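Local atomic coordinates of adenosine monophosphate-protein transferase (Bartonella henselae str. Houston-1, PDB entry 5NH2), a protein that transfers AMP from ATP to tyrosine and threonine residues of host target proteins through its Fic domain, as part of bacterial virulence. Residues Glu110-Glu113 with Gly114-Leu118; Leu150-Arg154 with Glu155-Arg159. One frame throughout, in Å; residues are numbered along the deposited sequence.

Interaction 1: Glu110-Glu113 with Gly114-Leu118; sequences EIQE and GLQRL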
loop_
_atom_site.group_PDB
_atom_site.type_symbol
_atom_site.label_atom_id
_atom_site.label_comp_id
_atom_site.label_asym_id
_atom_site.label_seq_id
_atom_site.Cartn_x
_atom_site.Cartn_y
_atom_site.Cartn_z
ATOM N N GLU A 110 -5.083 20.115 14.457
ATOM C CA GLU A 110 -5.485 19.847 13.070
ATOM C C GLU A 110 -5.652 18.359 12.808
ATOM O O GLU A 110 -6.513 17.966 12.017
ATOM C CB GLU A 110 -4.459 20.404 12.069
ATOM C CG GLU A 110 -4.179 21.912 12.153
ATOM C CD GLU A 110 -3.145 22.356 11.113
ATOM O OE1 GLU A 110 -2.989 23.596 10.921
ATOM O OE2 GLU A 110 -2.496 21.462 10.488
ATOM N N ILE A 111 -4.781 17.521 13.381
ATOM C CA ILE A 111 -4.984 16.068 13.297
ATOM C C ILE A 111 -6.356 15.704 13.839
ATOM O O ILE A 111 -7.154 15.026 13.167
ATOM C CB ILE A 111 -3.872 15.308 14.053
ATOM C CG1 ILE A 111 -2.503 15.610 13.451
ATOM C CG2 ILE A 111 -4.134 13.779 14.070
ATOM C CD1 ILE A 111 -1.421 15.607 14.512
ATOM N N GLN A 112 -6.670 16.213 15.038
ATOM C CA GLN A 112 -7.883 15.793 15.723
ATOM C C GLN A 112 -9.111 16.176 14.915
ATOM O O GLN A 112 -9.969 15.329 14.630
ATOM C CB GLN A 112 -7.948 16.415 17.123
ATOM C CG GLN A 112 -9.248 16.045 17.909
ATOM C CD GLN A 112 -9.266 14.591 18.412
ATOM O OE1 GLN A 112 -10.331 13.997 18.553
ATOM N NE2 GLN A 112 -8.089 14.029 18.699
ATOM N N GLU A 113 -9.199 17.454 14.528
ATOM C CA GLU A 113 -10.278 17.931 13.679
ATOM C C GLU A 113 -10.406 17.067 12.427
ATOM O O GLU A 113 -11.506 16.579 12.104
ATOM C CB GLU A 113 -10.019 19.383 13.281
ATOM C CG GLU A 113 -9.944 20.382 14.428
ATOM C CD GLU A 113 -9.354 21.723 13.974
ATOM O OE1 GLU A 113 -8.571 22.338 14.731
ATOM O OE2 GLU A 113 -9.661 22.153 12.839
ATOM N N GLY A 114 -9.267 16.822 11.746
ATOM C CA GLY A 114 -9.300 16.023 10.536
ATOM C C GLY A 114 -9.898 14.647 10.781
ATOM O O GLY A 114 -10.746 14.180 10.003
ATOM N N LEU A 115 -9.513 13.996 11.898
ATOM C CA LEU A 115 -10.029 12.635 12.097
ATOM C C LEU A 115 -11.520 12.666 12.396
ATOM O O LEU A 115 -12.274 11.818 11.894
ATOM C CB LEU A 115 -9.280 11.908 13.200
ATOM C CG LEU A 115 -7.845 11.587 12.827
ATOM C CD1 LEU A 115 -7.037 11.169 14.063
ATOM C CD2 LEU A 115 -7.855 10.503 11.710
ATOM N N GLN A 116 -11.970 13.686 13.153
ATOM C CA GLN A 116 -13.401 13.823 13.400
ATOM C C GLN A 116 -14.144 13.966 12.080
ATOM O O GLN A 116 -15.156 13.283 11.849
ATOM C CB GLN A 116 -13.660 15.004 14.346
ATOM C CG GLN A 116 -12.929 14.747 15.612
ATOM C CD GLN A 116 -13.048 15.846 16.625
ATOM O OE1 GLN A 116 -13.521 16.948 16.340
ATOM N NE2 GLN A 116 -12.597 15.559 17.824
ATOM N N ARG A 117 -13.569 14.739 11.143
ATOM C CA ARG A 117 -14.204 14.895 9.835
ATOM C C ARG A 117 -14.307 13.561 9.109
ATOM O O ARG A 117 -15.380 13.206 8.585
ATOM C CB ARG A 117 -13.440 15.890 8.991
ATOM C CG ARG A 117 -14.376 16.916 8.418
ATOM C CD ARG A 117 -13.634 18.203 8.080
ATOM N NE ARG A 117 -13.208 18.932 9.256
ATOM C CZ ARG A 117 -11.935 19.128 9.589
ATOM N NH1 ARG A 117 -10.958 18.635 8.824
ATOM N NH2 ARG A 117 -11.638 19.821 10.687
ATOM N N LEU A 118 -13.219 12.775 9.130
ATOM C CA LEU A 118 -13.279 11.484 8.471
ATOM C C LEU A 118 -14.349 10.611 9.115
ATOM O O LEU A 118 -15.201 10.042 8.406
ATOM C CB LEU A 118 -11.914 10.824 8.480
ATOM C CG LEU A 118 -11.975 9.355 8.057
ATOM C CD1 LEU A 118 -11.199 9.139 6.789
ATOM C CD2 LEU A 118 -11.489 8.396 9.166
#

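Interaction 2: Leu150-Arg154 with Glu155-Arg159; sequences LHPFR and EGNGR. With MG (magnesium ion), chain C.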
loop_
_atom_site.group_PDB
_atom_site.type_symbol
_atom_site.label_atom_id
_atom_site.label_comp_id
_atom_site.label_asym_id
_atom_site.label_seq_id
_atom_site.Cartn_x
_atom_site.Cartn_y
_atom_site.Cartn_z
ATOM N N LEU A 150 -3.032 13.931 7.062
ATOM C CA LEU A 150 -3.163 13.912 8.507
ATOM C C LEU A 150 -2.038 13.089 9.131
ATOM O O LEU A 150 -1.345 13.567 10.042
ATOM C CB LEU A 150 -4.554 13.403 8.893
ATOM C CG LEU A 150 -5.876 14.160 8.576
ATOM C CD1 LEU A 150 -7.089 13.274 9.013
ATOM C CD2 LEU A 150 -6.005 15.620 9.170
ATOM N N HIS A 151 -1.781 11.878 8.591
ATOM C CA HIS A 151 -0.560 11.107 8.857
ATOM C C HIS A 151 -0.474 10.952 10.370
ATOM O O HIS A 151 0.475 11.423 11.009
ATOM C CB HIS A 151 0.645 11.858 8.249
ATOM C CG HIS A 151 1.922 11.082 8.219
ATOM N ND1 HIS A 151 2.238 10.199 7.205
ATOM C CD2 HIS A 151 2.990 11.092 9.060
ATOM C CE1 HIS A 151 3.436 9.676 7.440
ATOM N NE2 HIS A 151 3.904 10.184 8.571
ATOM N N PRO A 152 -1.545 10.453 10.979
ATOM C CA PRO A 152 -1.736 10.656 12.420
ATOM C C PRO A 152 -0.857 9.808 13.323
ATOM O O PRO A 152 -0.947 10.021 14.545
ATOM C CB PRO A 152 -3.229 10.313 12.650
ATOM C CG PRO A 152 -3.544 9.261 11.609
ATOM C CD PRO A 152 -2.632 9.639 10.370
ATOM N N PHE A 153 -0.131 8.789 12.819
ATOM C CA PHE A 153 0.682 7.934 13.687
ATOM C C PHE A 153 2.149 8.351 13.660
ATOM O O PHE A 153 2.619 8.987 12.717
ATOM C CB PHE A 153 0.571 6.434 13.334
ATOM C CG PHE A 153 -0.831 5.908 13.414
ATOM C CD1 PHE A 153 -1.360 5.515 14.628
ATOM C CD2 PHE A 153 -1.636 5.857 12.273
ATOM C CE1 PHE A 153 -2.662 5.057 14.722
ATOM C CE2 PHE A 153 -2.954 5.411 12.355
ATOM C CZ PHE A 153 -3.478 5.005 13.574
ATOM N N ARG A 154 2.847 8.049 14.763
ATOM C CA ARG A 154 4.287 8.274 14.835
ATOM C C ARG A 154 5.045 7.509 13.750
ATOM O O ARG A 154 6.017 8.034 13.184
ATOM C CB ARG A 154 4.800 7.891 16.226
ATOM C CG ARG A 154 6.294 7.936 16.319
ATOM C CD ARG A 154 6.801 9.317 15.970
ATOM N NE ARG A 154 8.244 9.452 16.149
ATOM C CZ ARG A 154 9.133 9.232 15.185
ATOM N NH1 ARG A 154 8.726 8.852 13.980
ATOM N NH2 ARG A 154 10.433 9.390 15.420
ATOM N N GLU A 155 4.645 6.254 13.478
ATOM C CA GLU A 155 5.203 5.432 12.403
ATOM C C GLU A 155 4.170 4.366 11.979
ATOM O O GLU A 155 3.271 4.010 12.754
ATOM C CB GLU A 155 6.526 4.804 12.858
ATOM C CG GLU A 155 7.206 3.883 11.839
ATOM C CD GLU A 155 8.042 4.622 10.806
ATOM O OE1 GLU A 155 8.931 5.407 11.217
ATOM O OE2 GLU A 155 7.808 4.403 9.588
ATOM N N GLY A 156 4.300 3.871 10.728
ATOM C CA GLY A 156 3.350 2.945 10.148
ATOM C C GLY A 156 2.092 3.547 9.501
ATOM O O GLY A 156 1.057 2.853 9.403
ATOM N N ASN A 157 2.154 4.798 9.023
ATOM C CA ASN A 157 0.958 5.455 8.468
ATOM C C ASN A 157 0.546 4.876 7.112
ATOM O O ASN A 157 -0.640 4.572 6.876
ATOM C CB ASN A 157 1.201 6.963 8.364
ATOM C CG ASN A 157 1.354 7.605 9.734
ATOM O OD1 ASN A 157 0.351 7.864 10.406
ATOM N ND2 ASN A 157 2.617 7.796 10.185
ATOM N N GLY A 158 1.500 4.681 6.215
ATOM C CA GLY A 158 1.138 4.143 4.912
ATOM C C GLY A 158 0.515 2.765 5.002
ATOM O O GLY A 158 -0.504 2.500 4.346
ATOM N N ARG A 159 1.098 1.877 5.848
ATOM C CA ARG A 159 0.652 0.480 5.901
ATOM C C ARG A 159 -0.748 0.369 6.495
ATOM O O ARG A 159 -1.605 -0.366 5.964
ATOM C CB ARG A 159 1.658 -0.358 6.686
ATOM C CG ARG A 159 2.867 -0.723 5.844
ATOM C CD ARG A 159 3.978 -1.422 6.654
ATOM N NE ARG A 159 4.826 -0.458 7.322
ATOM C CZ ARG A 159 5.775 -0.753 8.201
ATOM N NH1 ARG A 159 6.030 -2.023 8.576
ATOM N NH2 ARG A 159 6.466 0.246 8.710
HETATM MG MG MG C . 6.400 3.355 7.909
#

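Interaction 1: Glu110-Glu113 with Gly114-Leu118
This is a local contact between successive turns of helix 109-124, an outer helix of the Fic domain. One side of the helix is apolar and faces inward. The other carries polar side chains. On the apolar side, Ile-111 and Leu-115 run side by side and point the same way. The CG2 methyl of Ile-111 meets CD1 of Leu-115 at 3.9 Å. Leu-115 also rests against Thr-57 of helix 57-68 and Leu-150 of helix 133-150, so this pair belongs to the core where the helices meet.

The backbone bonds are the i to i+4 ladder of an alpha-helix. Gly-114 N donates to Glu-110 O at 3.0 Å, and Leu-115 N to Ile-111 O at 2.9 Å. Gln-116 N and Arg-117 N continue the ladder to Gln-112 O and Glu-113 O.

The polar side has two further i to i+4 pairs. NE2 of Gln-116 donates to OE1 of Gln-112 at 2.8 Å. It arrives in the carbonyl plane, on a lone pair, but the bond is bent, with 133° at the hydrogen. The two amides stand nearly upright to each other, 79° between planes. Gln-112 folds back at its second torsion (chi2 73°), and this brings OE1 over to the next turn. Its NE2 binds His-80, so both ends of this amide are used.

Arg-117 bends at chi3 and lays its guanidinium against the helix. Glu-113 O lies over the middle of one face of that group, 3.6 Å from Arg-117 CZ. Glu-113 runs alongside, and its OE2 forms a long salt bridge to Arg-117 NH2 at 3.7 Å; at that length, on exposed side chains, the attraction is probably modest.

Interaction 2: Leu150-Arg154 with Glu155-Arg159
Phe-153 N donates to OD1 of Asn-157 in the shortest polar bond of this contact, 2.6 Å long. The bond is fairly straight, with 155° at the hydrogen. It meets OD1 in the carbonyl plane, on a lone pair. The same amide also works as a donor: Asn-157 ND2 gives a hydrogen to Phe-153 O at 2.8 Å. That carbonyl oxygen lies in the amide plane of Asn-157, although the donor sits above the carbonyl plane of Phe-153. Two bonds to one residue's backbone therefore fix the rotation of the Asn-157 amide. Its CG stands beside the backbone N (chi1 -66°), and the amide reaches back from the first turn of helix 157-171 to the preceding loop.

The sequence HPFREGNGR is the signature motif of Fic proteins. It forms the loop after helix 133-150 and the first turn of helix 157-171, and residues 155-159 bind ATP. Gly-156 takes the N-cap position of the second helix, with a positive phi.

The Asn-157 side chain also covers one face of the His-151 ring. Amide and ring are stacked, 28° apart. ND2 lies over the rim, 3.2 Å from His-151 NE2, with no hydrogen bond between them. CB of Asn-157 makes a CH-pi contact 3.9 Å from the centroid of the His-151 ring. Phe-105 stacks on the His-151 ring as well. Phe-153 presents a ring edge to Asn-157 OD1, with its CD2 3.4 Å away, and stacks on His-64.

Glu-155 bends at chi2, and its OE2 binds the magnesium ion at 2.4 Å. Its other carboxylate oxygen, OE1, is 4.4 Å from Arg-154 NH1, too far for a salt bridge. Arg-159 packs on His-32 of the partner chain, the antitoxin homologue BiaA.

From the N terminus, interaction 1 comes first, inside helix 109-124. It closes no loop, since its residues are on consecutive turns. The chain then enters helix 133-150. Interaction 2 follows at the end of that helix and closes the short turn into helix 157-171. The two contacts are in series and neither nest nor cross. The centres of interactions 1 and 2 are about 14 Å apart, yet the two touch. Leu-150 CD2 lies 3.6 Å from Gly-114 CA, and Pro-152 CB lies 3.9 Å from Ile-111 CG2. Helix 109-124 thus packs against the end of helix 133-150 and the first residues of the Fic motif, all within the Fic domain.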